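Local coordinates for protein aldehyde dehydrogenase (Trypanosoma brucei, PDB 5MYP) that probably oxidises aldehydes to carboxylic acids with NAD+ as the hydride acceptor, as other members of the aldehyde dehydrogenase family do, at residues P314-A319 with L345-T350. Numbering follows the deposited sequence.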
# COMPACT_ATOMS: atom_id res chain seq x y z
N PRO A 314 -33.47 -10.69 -6.95
CA PRO A 314 -33.19 -9.56 -6.04
C PRO A 314 -33.71 -8.20 -6.49
O PRO A 314 -34.00 -7.98 -7.66
CB PRO A 314 -31.66 -9.55 -5.94
CG PRO A 314 -31.26 -10.93 -6.30
CD PRO A 314 -32.22 -11.34 -7.37
N ARG A 315 -33.79 -7.30 -5.52
CA ARG A 315 -34.35 -5.97 -5.68
C ARG A 315 -33.23 -4.96 -5.96
O ARG A 315 -32.09 -5.15 -5.51
CB ARG A 315 -35.13 -5.61 -4.41
CG ARG A 315 -34.35 -5.07 -3.22
CD ARG A 315 -35.25 -4.20 -2.34
NE ARG A 315 -36.48 -4.90 -1.97
CZ ARG A 315 -36.60 -5.80 -0.98
NH1 ARG A 315 -35.55 -6.20 -0.26
NH2 ARG A 315 -37.78 -6.36 -0.75
N ILE A 316 -33.57 -3.90 -6.68
CA ILE A 316 -32.68 -2.74 -6.81
C ILE A 316 -32.69 -2.02 -5.45
O ILE A 316 -33.70 -2.00 -4.76
CB ILE A 316 -33.12 -1.78 -7.95
CG1 ILE A 316 -33.22 -2.53 -9.30
CG2 ILE A 316 -32.16 -0.60 -8.07
CD1 ILE A 316 -31.99 -3.32 -9.69
N VAL A 317 -31.54 -1.47 -5.07
CA VAL A 317 -31.34 -0.91 -3.71
C VAL A 317 -32.38 0.14 -3.30
O VAL A 317 -32.86 0.12 -2.17
CB VAL A 317 -29.90 -0.37 -3.53
CG1 VAL A 317 -29.63 0.85 -4.40
CG2 VAL A 317 -29.59 -0.07 -2.07
N ASN A 318 -32.74 1.04 -4.22
CA ASN A 318 -33.71 2.10 -3.93
C ASN A 318 -34.31 2.67 -5.22
O ASN A 318 -33.86 2.34 -6.32
CB ASN A 318 -33.08 3.20 -3.05
CG ASN A 318 -31.85 3.84 -3.69
OD1 ASN A 318 -31.77 4.02 -4.90
ND2 ASN A 318 -30.88 4.21 -2.85
N ALA A 319 -35.31 3.54 -5.06
CA ALA A 319 -36.01 4.17 -6.19
C ALA A 319 -35.09 4.98 -7.10
O ALA A 319 -35.23 4.94 -8.32
CB ALA A 319 -37.15 5.05 -5.67
N LEU A 345 -39.25 -2.49 -7.05
CA LEU A 345 -37.86 -2.23 -7.48
C LEU A 345 -37.25 -3.42 -8.24
O LEU A 345 -36.13 -3.85 -7.96
CB LEU A 345 -37.01 -1.81 -6.28
CG LEU A 345 -37.45 -0.54 -5.53
CD1 LEU A 345 -36.70 -0.42 -4.21
CD2 LEU A 345 -37.23 0.70 -6.38
N THR A 346 -38.02 -3.94 -9.19
CA THR A 346 -37.65 -5.11 -9.97
C THR A 346 -37.32 -4.68 -11.39
O THR A 346 -38.14 -4.04 -12.04
CB THR A 346 -38.80 -6.13 -10.01
OG1 THR A 346 -39.18 -6.49 -8.67
CG2 THR A 346 -38.39 -7.38 -10.75
N ILE A 347 -36.11 -4.99 -11.85
CA ILE A 347 -35.71 -4.81 -13.25
C ILE A 347 -35.09 -6.12 -13.73
O ILE A 347 -34.07 -6.55 -13.21
CB ILE A 347 -34.69 -3.66 -13.44
CG1 ILE A 347 -35.25 -2.34 -12.90
CG2 ILE A 347 -34.31 -3.52 -14.91
CD1 ILE A 347 -34.25 -1.20 -12.91
N ALA A 348 -35.71 -6.75 -14.73
CA ALA A 348 -35.19 -8.00 -15.29
C ALA A 348 -33.91 -7.72 -16.09
O ALA A 348 -33.72 -6.60 -16.59
CB ALA A 348 -36.22 -8.67 -16.18
N PRO A 349 -33.01 -8.72 -16.21
CA PRO A 349 -31.81 -8.54 -17.02
C PRO A 349 -32.17 -8.10 -18.44
O PRO A 349 -33.05 -8.69 -19.07
CB PRO A 349 -31.14 -9.91 -17.01
CG PRO A 349 -31.67 -10.59 -15.81
CD PRO A 349 -33.07 -10.07 -15.62
N THR A 350 -31.50 -7.04 -18.90
CA THR A 350 -31.85 -6.38 -20.15
C THR A 350 -30.60 -6.21 -20.99
O THR A 350 -29.61 -5.63 -20.53
CB THR A 350 -32.49 -5.01 -19.85
OG1 THR A 350 -33.70 -5.22 -19.10
CG2 THR A 350 -32.80 -4.24 -21.13
O HOH W 1 -34.34 -5.98 -9.61
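With CG beside its backbone N (chi1 -60°) and an extended chi2, Leu345 reaches across to segment 314-319, where the loop runs into helix 319-328, and spreads its two methyls there. Leu345 CD1 lies 3.4 Å from Ile316 O, while its CD2 sits over the start of the helix, 3.7 Å from Ala319 N. Ile316 answers with CG1 beside its own backbone N (chi1 -56°), which places Ile316 CG1 4.0 Å from CD1 of Ile347, the two isoleucine chains meeting at a slant. Beside these contacts the backbones join directly: Ile316 N donates to Leu345 O at 2.9 Å, an almost straight bond (178° at the hydrogen) lying in the carbonyl plane. The same oxygen also accepts from a water, which donates a second bond to Pro314 O and takes the N-H of Ile347, so the water ties Pro314 O to Leu345 O and to Ile347 N.

Leu345 stands in a G1 beta bulge, sharing Asp341 with Thr346, and its positive phi fits the first position of that bulge. The bulge lies where strand 346-353 pairs antiparallel with 340-341; the same strand runs parallel to 370-376 in the mixed sheet that also contains 229-232 and 264-268. The contact thus fastens the loop between helices 304-309 and 319-328 to the beginning of this strand, away from the predicted catalytic residues. At the helix end, Asn318 is the N-cap of 319-328, its OD1 accepting from His321 N. Phe322 of that helix touches both Leu345 and Ile347, adding an aromatic side to the apolar cluster. The guanidinium of Arg315 makes a salt bridge with Glu309; nearer the backbone, Arg315 CA makes a C-H...O contact with Leu345 O at 3.6 Å.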